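Local structure of NADH dehydrogenase, putative (Plasmodium falciparum, 5JWC) at residues K174-N179 with I217-I222; V203-A208 with E251-L256; N356-I361 with E370-K375. The protein catalyses the oxidation of NADH with a bound FAD, as a type 2 NADH dehydrogenase that probably hands the electrons to ubiquinone in the respiratory chain. One frame throughout, in Å; residues are numbered along the deposited sequence.

Contact 1: K174-N179 with I217-I222; sequences KCTLPN and INYKDI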
# COMPACT_ATOMS: atom_id res chain seq x y z
N LYS A 174 -14.04 14.62 -1.85
CA LYS A 174 -14.49 15.84 -1.20
C LYS A 174 -15.37 16.69 -2.12
O LYS A 174 -16.38 17.24 -1.68
CB LYS A 174 -13.28 16.65 -0.72
CG LYS A 174 -13.64 17.96 -0.06
CD LYS A 174 -12.39 18.72 0.35
CE LYS A 174 -12.75 20.04 1.04
NZ LYS A 174 -11.55 20.74 1.58
N CYS A 175 -15.01 16.75 -3.40
CA CYS A 175 -15.75 17.56 -4.37
C CYS A 175 -17.02 16.90 -4.90
O CYS A 175 -17.74 17.50 -5.70
CB CYS A 175 -14.86 17.91 -5.57
SG CYS A 175 -13.56 19.05 -5.12
N THR A 176 -17.30 15.68 -4.47
CA THR A 176 -18.54 15.01 -4.85
C THR A 176 -19.63 15.31 -3.79
O THR A 176 -20.80 15.05 -4.00
CB THR A 176 -18.30 13.49 -5.02
OG1 THR A 176 -17.37 13.30 -6.10
CG2 THR A 176 -19.58 12.74 -5.39
N LEU A 177 -19.23 15.90 -2.66
CA LEU A 177 -20.18 16.25 -1.60
C LEU A 177 -21.09 17.43 -1.98
O LEU A 177 -20.70 18.28 -2.78
CB LEU A 177 -19.43 16.57 -0.32
CG LEU A 177 -18.55 15.42 0.17
CD1 LEU A 177 -17.86 15.79 1.49
CD2 LEU A 177 -19.37 14.13 0.30
N PRO A 178 -22.30 17.48 -1.41
CA PRO A 178 -23.26 18.51 -1.85
C PRO A 178 -22.98 19.90 -1.28
O PRO A 178 -23.52 20.90 -1.77
CB PRO A 178 -24.60 17.97 -1.34
CG PRO A 178 -24.24 17.17 -0.11
CD PRO A 178 -22.89 16.55 -0.43
N ASN A 179 -22.13 19.95 -0.27
CA ASN A 179 -21.84 21.17 0.47
C ASN A 179 -20.73 22.08 -0.10
O ASN A 179 -20.08 22.80 0.65
CB ASN A 179 -21.47 20.79 1.92
CG ASN A 179 -20.25 19.85 2.01
OD1 ASN A 179 -19.43 19.77 1.10
ND2 ASN A 179 -20.13 19.14 3.13
N ILE A 217 -14.88 8.42 -15.94
CA ILE A 217 -15.89 7.38 -15.80
C ILE A 217 -16.50 7.35 -14.40
O ILE A 217 -17.73 7.31 -14.26
CB ILE A 217 -15.28 6.00 -16.14
CG1 ILE A 217 -14.99 5.94 -17.64
CG2 ILE A 217 -16.20 4.87 -15.73
CD1 ILE A 217 -14.14 4.74 -18.04
N ASN A 218 -15.68 7.41 -13.36
CA ASN A 218 -16.19 7.28 -12.00
C ASN A 218 -16.67 8.58 -11.33
O ASN A 218 -17.37 8.54 -10.32
CB ASN A 218 -15.14 6.62 -11.12
CG ASN A 218 -14.98 5.16 -11.44
OD1 ASN A 218 -15.68 4.32 -10.88
ND2 ASN A 218 -14.07 4.84 -12.36
N TYR A 219 -16.27 9.73 -11.86
CA TYR A 219 -16.65 11.00 -11.26
C TYR A 219 -17.15 11.95 -12.33
O TYR A 219 -16.73 13.11 -12.40
CB TYR A 219 -15.47 11.64 -10.51
CG TYR A 219 -14.95 10.83 -9.34
CD1 TYR A 219 -15.37 11.11 -8.04
CD2 TYR A 219 -14.04 9.79 -9.53
CE1 TYR A 219 -14.90 10.38 -6.96
CE2 TYR A 219 -13.56 9.04 -8.44
CZ TYR A 219 -13.99 9.35 -7.17
OH TYR A 219 -13.55 8.63 -6.09
N LYS A 220 -18.06 11.47 -13.17
CA LYS A 220 -18.47 12.24 -14.34
C LYS A 220 -18.98 13.65 -14.00
O LYS A 220 -18.72 14.60 -14.74
CB LYS A 220 -19.53 11.49 -15.14
CG LYS A 220 -19.83 12.15 -16.47
CD LYS A 220 -20.92 11.44 -17.25
CE LYS A 220 -21.28 12.23 -18.50
NZ LYS A 220 -22.27 11.52 -19.35
N ASP A 221 -19.66 13.80 -12.87
CA ASP A 221 -20.26 15.08 -12.50
C ASP A 221 -19.26 16.18 -12.15
O ASP A 221 -19.63 17.35 -12.14
CB ASP A 221 -21.23 14.89 -11.33
CG ASP A 221 -22.54 14.23 -11.74
OD1 ASP A 221 -23.18 13.58 -10.89
OD2 ASP A 221 -22.92 14.36 -12.93
N ILE A 222 -18.02 15.83 -11.84
CA ILE A 222 -17.02 16.84 -11.52
C ILE A 222 -15.87 16.86 -12.51
O ILE A 222 -14.96 17.67 -12.38
CB ILE A 222 -16.43 16.67 -10.09
CG1 ILE A 222 -15.73 15.31 -9.95
CG2 ILE A 222 -17.51 16.85 -9.02
CD1 ILE A 222 -15.02 15.14 -8.60

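Contact 2: V203-A208 with E251-L256; sequences VTAEFA and ENFHNL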
# COMPACT_ATOMS: atom_id res chain seq x y z
N VAL A 203 4.67 13.09 -14.55
CA VAL A 203 3.61 13.17 -13.54
C VAL A 203 2.37 13.83 -14.13
O VAL A 203 1.25 13.36 -13.93
CB VAL A 203 4.06 13.95 -12.29
CG1 VAL A 203 2.86 14.27 -11.36
CG2 VAL A 203 5.16 13.17 -11.56
N THR A 204 2.57 14.92 -14.88
CA THR A 204 1.46 15.62 -15.52
C THR A 204 0.73 14.70 -16.51
O THR A 204 -0.50 14.63 -16.52
CB THR A 204 1.96 16.92 -16.23
OG1 THR A 204 2.60 17.78 -15.28
CG2 THR A 204 0.81 17.68 -16.88
N ALA A 205 1.49 14.00 -17.34
CA ALA A 205 0.92 13.11 -18.36
C ALA A 205 0.10 11.97 -17.73
O ALA A 205 -0.96 11.61 -18.21
CB ALA A 205 2.06 12.52 -19.24
N GLU A 206 0.63 11.41 -16.64
CA GLU A 206 -0.03 10.29 -15.96
C GLU A 206 -1.35 10.71 -15.34
O GLU A 206 -2.34 10.00 -15.45
CB GLU A 206 0.90 9.72 -14.89
CG GLU A 206 2.00 8.82 -15.47
CD GLU A 206 1.43 7.53 -16.03
OE1 GLU A 206 2.10 6.90 -16.87
OE2 GLU A 206 0.31 7.14 -15.61
N PHE A 207 -1.35 11.86 -14.67
CA PHE A 207 -2.60 12.43 -14.17
C PHE A 207 -3.58 12.77 -15.29
O PHE A 207 -4.77 12.54 -15.13
CB PHE A 207 -2.33 13.66 -13.31
CG PHE A 207 -2.10 13.31 -11.88
CD1 PHE A 207 -3.09 12.67 -11.15
CD2 PHE A 207 -0.87 13.55 -11.27
CE1 PHE A 207 -2.89 12.31 -9.81
CE2 PHE A 207 -0.66 13.20 -9.95
CZ PHE A 207 -1.67 12.59 -9.21
N ALA A 208 -3.08 13.29 -16.41
CA ALA A 208 -3.98 13.62 -17.52
C ALA A 208 -4.67 12.36 -18.03
O ALA A 208 -5.88 12.39 -18.29
CB ALA A 208 -3.21 14.32 -18.67
N GLU A 251 2.83 20.40 -27.65
CA GLU A 251 1.68 20.20 -28.51
C GLU A 251 0.77 19.08 -28.01
O GLU A 251 -0.46 19.20 -28.05
CB GLU A 251 2.17 19.93 -29.93
CG GLU A 251 1.16 19.42 -30.91
CD GLU A 251 1.82 19.12 -32.24
OE1 GLU A 251 1.60 18.02 -32.80
OE2 GLU A 251 2.60 19.99 -32.70
N ASN A 252 1.37 17.99 -27.54
CA ASN A 252 0.57 16.90 -27.00
C ASN A 252 -0.18 17.40 -25.75
O ASN A 252 -1.36 17.10 -25.57
CB ASN A 252 1.45 15.69 -26.68
CG ASN A 252 0.66 14.40 -26.63
OD1 ASN A 252 -0.20 14.15 -27.48
ND2 ASN A 252 0.93 13.56 -25.61
N PHE A 253 0.49 18.18 -24.91
CA PHE A 253 -0.13 18.72 -23.70
C PHE A 253 -1.29 19.68 -24.06
O PHE A 253 -2.36 19.58 -23.48
CB PHE A 253 0.90 19.41 -22.79
CG PHE A 253 1.67 18.45 -21.88
CD1 PHE A 253 1.70 17.08 -22.14
CD2 PHE A 253 2.33 18.92 -20.76
CE1 PHE A 253 2.39 16.20 -21.29
CE2 PHE A 253 3.03 18.05 -19.89
CZ PHE A 253 3.05 16.68 -20.17
N HIS A 254 -1.06 20.59 -25.00
CA HIS A 254 -2.16 21.44 -25.53
C HIS A 254 -3.35 20.62 -25.96
O HIS A 254 -4.48 20.87 -25.54
CB HIS A 254 -1.68 22.29 -26.71
CG HIS A 254 -0.80 23.41 -26.33
ND1 HIS A 254 -0.78 23.96 -25.04
CD2 HIS A 254 0.12 24.13 -27.02
CE1 HIS A 254 0.09 24.92 -24.98
NE2 HIS A 254 0.67 25.06 -26.18
N ASN A 255 -3.10 19.62 -26.80
CA ASN A 255 -4.17 18.75 -27.29
C ASN A 255 -4.89 18.04 -26.15
O ASN A 255 -6.06 17.68 -26.29
CB ASN A 255 -3.62 17.73 -28.29
CG ASN A 255 -3.04 18.39 -29.56
OD1 ASN A 255 -3.07 19.62 -29.72
ND2 ASN A 255 -2.48 17.57 -30.45
N LEU A 256 -4.22 17.85 -25.01
CA LEU A 256 -4.87 17.24 -23.85
C LEU A 256 -5.48 18.30 -22.92
O LEU A 256 -6.02 17.97 -21.87
CB LEU A 256 -3.89 16.37 -23.05
CG LEU A 256 -3.56 15.01 -23.66
CD1 LEU A 256 -2.26 14.47 -23.09
CD2 LEU A 256 -4.73 14.03 -23.45

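Contact 3: N356-I361 with E370-K375; sequences NEIIKI and EALKLK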
# COMPACT_ATOMS: atom_id res chain seq x y z
N ASN A 356 54.51 17.80 -19.78
CA ASN A 356 55.73 17.17 -20.29
C ASN A 356 55.62 15.67 -20.47
O ASN A 356 56.13 15.12 -21.46
CB ASN A 356 56.91 17.49 -19.39
CG ASN A 356 57.19 18.97 -19.32
OD1 ASN A 356 57.09 19.68 -20.33
ND2 ASN A 356 57.53 19.46 -18.13
N GLU A 357 54.96 15.01 -19.53
CA GLU A 357 54.76 13.57 -19.65
C GLU A 357 53.95 13.23 -20.89
O GLU A 357 54.25 12.27 -21.61
CB GLU A 357 54.07 13.02 -18.41
CG GLU A 357 54.91 13.13 -17.17
CD GLU A 357 54.13 12.82 -15.91
OE1 GLU A 357 53.54 11.72 -15.83
OE2 GLU A 357 54.10 13.69 -15.01
N ILE A 358 52.90 14.01 -21.13
CA ILE A 358 52.04 13.77 -22.28
C ILE A 358 52.80 14.04 -23.58
O ILE A 358 52.68 13.29 -24.55
CB ILE A 358 50.76 14.61 -22.20
CG1 ILE A 358 49.89 14.08 -21.05
CG2 ILE A 358 49.98 14.54 -23.50
CD1 ILE A 358 48.79 15.00 -20.66
N ILE A 359 53.57 15.12 -23.61
CA ILE A 359 54.39 15.43 -24.78
C ILE A 359 55.29 14.24 -25.17
O ILE A 359 55.31 13.83 -26.33
CB ILE A 359 55.25 16.68 -24.55
CG1 ILE A 359 54.35 17.92 -24.58
CG2 ILE A 359 56.33 16.81 -25.62
CD1 ILE A 359 54.95 19.15 -23.94
N LYS A 360 56.00 13.68 -24.20
CA LYS A 360 56.84 12.50 -24.44
C LYS A 360 56.04 11.33 -25.01
O LYS A 360 56.49 10.66 -25.93
CB LYS A 360 57.54 12.08 -23.14
CG LYS A 360 58.43 13.17 -22.55
CD LYS A 360 59.29 12.65 -21.40
CE LYS A 360 59.78 13.81 -20.54
NZ LYS A 360 60.54 13.33 -19.35
N ILE A 361 54.85 11.10 -24.46
CA ILE A 361 53.97 10.02 -24.92
C ILE A 361 53.59 10.18 -26.41
O ILE A 361 53.48 9.19 -27.15
CB ILE A 361 52.68 9.96 -24.06
CG1 ILE A 361 53.02 9.52 -22.63
CG2 ILE A 361 51.65 9.02 -24.66
CD1 ILE A 361 51.84 9.56 -21.69
N GLU A 370 45.62 16.48 -33.45
CA GLU A 370 45.45 15.18 -34.07
C GLU A 370 46.41 14.16 -33.47
O GLU A 370 46.08 12.98 -33.34
CB GLU A 370 45.66 15.26 -35.58
CG GLU A 370 45.10 14.05 -36.31
CD GLU A 370 43.61 13.86 -36.06
OE1 GLU A 370 43.18 12.69 -35.97
OE2 GLU A 370 42.88 14.87 -35.93
N ALA A 371 47.61 14.62 -33.12
CA ALA A 371 48.59 13.78 -32.45
C ALA A 371 48.04 13.32 -31.10
O ALA A 371 48.12 12.15 -30.76
CB ALA A 371 49.91 14.51 -32.28
N LEU A 372 47.48 14.26 -30.34
CA LEU A 372 46.86 13.94 -29.06
C LEU A 372 45.72 12.93 -29.26
O LEU A 372 45.62 11.95 -28.52
CB LEU A 372 46.33 15.20 -28.38
CG LEU A 372 45.65 15.07 -27.02
CD1 LEU A 372 46.60 14.48 -25.97
CD2 LEU A 372 45.11 16.42 -26.57
N LYS A 373 44.89 13.15 -30.26
CA LYS A 373 43.75 12.26 -30.49
C LYS A 373 44.20 10.85 -30.88
O LYS A 373 43.47 9.89 -30.67
CB LYS A 373 42.82 12.83 -31.57
CG LYS A 373 41.46 12.17 -31.60
CD LYS A 373 40.68 12.52 -32.86
CE LYS A 373 39.32 11.83 -32.86
NZ LYS A 373 38.56 12.06 -34.13
N LEU A 374 45.41 10.74 -31.42
CA LEU A 374 45.94 9.44 -31.79
C LEU A 374 46.32 8.60 -30.56
O LEU A 374 46.31 7.38 -30.64
CB LEU A 374 47.15 9.61 -32.72
CG LEU A 374 46.77 9.82 -34.20
CD1 LEU A 374 47.99 10.15 -35.06
CD2 LEU A 374 46.08 8.58 -34.73
N LYS A 375 46.64 9.24 -29.44
CA LYS A 375 46.96 8.51 -28.20
C LYS A 375 45.79 8.55 -27.23
O LYS A 375 45.92 8.26 -26.03
CB LYS A 375 48.20 9.09 -27.53
CG LYS A 375 49.49 8.96 -28.35
CD LYS A 375 49.78 7.50 -28.67
CE LYS A 375 50.98 7.36 -29.59
NZ LYS A 375 50.57 7.45 -31.02

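Contact 1: K174-N179 with I217-I222
Cys-175 meets Ile-222 with both its side chain and its backbone. Its CB lies 4.1 Å from Ile-222 CD1, and its carbonyl O is 3.4 Å from Ile-222 CG2, so the two branches of one isoleucine lie side by side against the residue. In Ile-222, CG1 stands between the backbone N and the carbonyl carbon (chi1 61°) and CG2 is anti to that carbon, which turns both branches to the Cys-175 side. A small, weakly polar cysteine suits this buried place, where Met-188 and Leu-189 also touch it. Lys-174 to Leu-177 form a type I beta turn at the end of helix 158-174, closed by the bond from Leu-177 N to Lys-174 O, and this turn meets the break between helix 198-218 and the short helix 220-223. Tyr-219, at that break, is the first residue to leave helical geometry. Next comes Thr-176, whose OG1 lies at the edge of the Tyr-219 ring, near its plane, 3.5 Å from CD1; the same oxygen is 3.9 Å from Ile-222 CD1. Thr-176 OG1 hydrogen-bonds to Leu-172 O, in the last turn of helix 158-174, and Tyr-219 OH to Glu-173 OE1. Further along, Leu-177 packs on Asp-119 of the second subunit, and Asn-179 ND2 hydrogen-bonds to OD1 of that same Asp-119, at the dimer interface.

Contact 2: V203-A208 with E251-L256
Phe-253 pushes the end of its ring against the helix surface formed by Thr-204 and Ala-205, and this is where the packing is tight. Ring atom CE2 is 3.8 Å from Thr-204 CG2 and 4.0 Å from Thr-204 CB, so the methyl side of the threonine does the touching, at a slant to the ring. With CG2 anti to the backbone N (chi1 -59° for OG1), the hydroxyl lies beside that N and bonds to Gly-200 O one turn earlier, which lets a polar residue serve in an apolar interface. Ala-205 suits the spot by being short: the ring comes up to the backbone, CZ 4.2 Å from Ala-205 N, while CE1 is 4.2 Å from Ala-205 CB. One turn on, the fit is looser, with Ala-208 CB 4.5 Å from Leu-256 CD1. The far flank of helix 243-255, carrying Glu-251, His-254 and Asn-255, is exposed. Glu-206 instead lines the pocket of a bound RYL-552 inhibitor. Both helices lie on one face of the parallel sheet, in a Rossmann-type arrangement: Thr-204 rests on Ile-228 and Ile-230 of strand 227-232, and Phe-253 also packs on Ile-230.

Contact 3: N356-I361 with E370-K375
Ile-358 and Leu-372 join the two helices of a helix-loop-helix unit in the PfNDH2 helical insertion domain: helix 355-361 and helix 369-374 are separated by a short linker, and their apolar flanks meet. The methyl CG2 of Ile-358 sits 4.2 Å from Leu-372 CD1. Leucine extends far enough to make this touch because its CG is anti to the backbone N (chi1 -180°), carrying the branched end closer than the base of the side chain would suggest. Both residues are buried, and Leu-379 of helix 376-380 packs on each of them, while helix 403-416 adds Phe-406 and Leu-410 on Ile-358 and Ile-413 on Leu-372. Nearer the ends of the two helices, Lys-375, at the N-cap position of helix 376-380, packs against Ile-361. Its CB is 4.5 Å from Ile-361 CG2. CG meets both parts of the isoleucine, 4.3 Å from Ile-361 CG2 and 4.2 Å from Ile-361 O. A bend at chi2 (-58°) then brings CD to 4.3 Å from Ile-361 O. CE comes closest to that carbonyl oxygen, at 3.9 Å, before a second bend (chi4 -87°) carries the ammonium group off. A lysine suits this partly exposed edge because its methylenes can pack on an isoleucine while its ammonium group continues past them. The carbonyl belongs to the C-terminal end of helix 355-361, so the positive charge is probably a mildly favourable neighbour, although NZ is 5.1 Å from Ile-361 O, beyond hydrogen-bonding distance.

Overall arrangement
Contacts 1 and 2 share helix 198-218: contact 2 grips its middle and contact 1 the break just past its C-terminal end, with centres about 22 Å apart. Contact 2 is the more central, an apolar helix pair laid over a parallel sheet near an inhibitor site. Contact 1, also buried, lies at the periphery of the chain, where loop and helix end meet; polar side chains join in, hydrogen-bonded to helix 158-174, and the second subunit closes over them. Contact 3 stands apart in the helical insertion domain, its centre about 71 Å from that of contact 1; only partly buried, it joins helices close together in sequence, with aliphatic packing inside and a lysine chain at its edge.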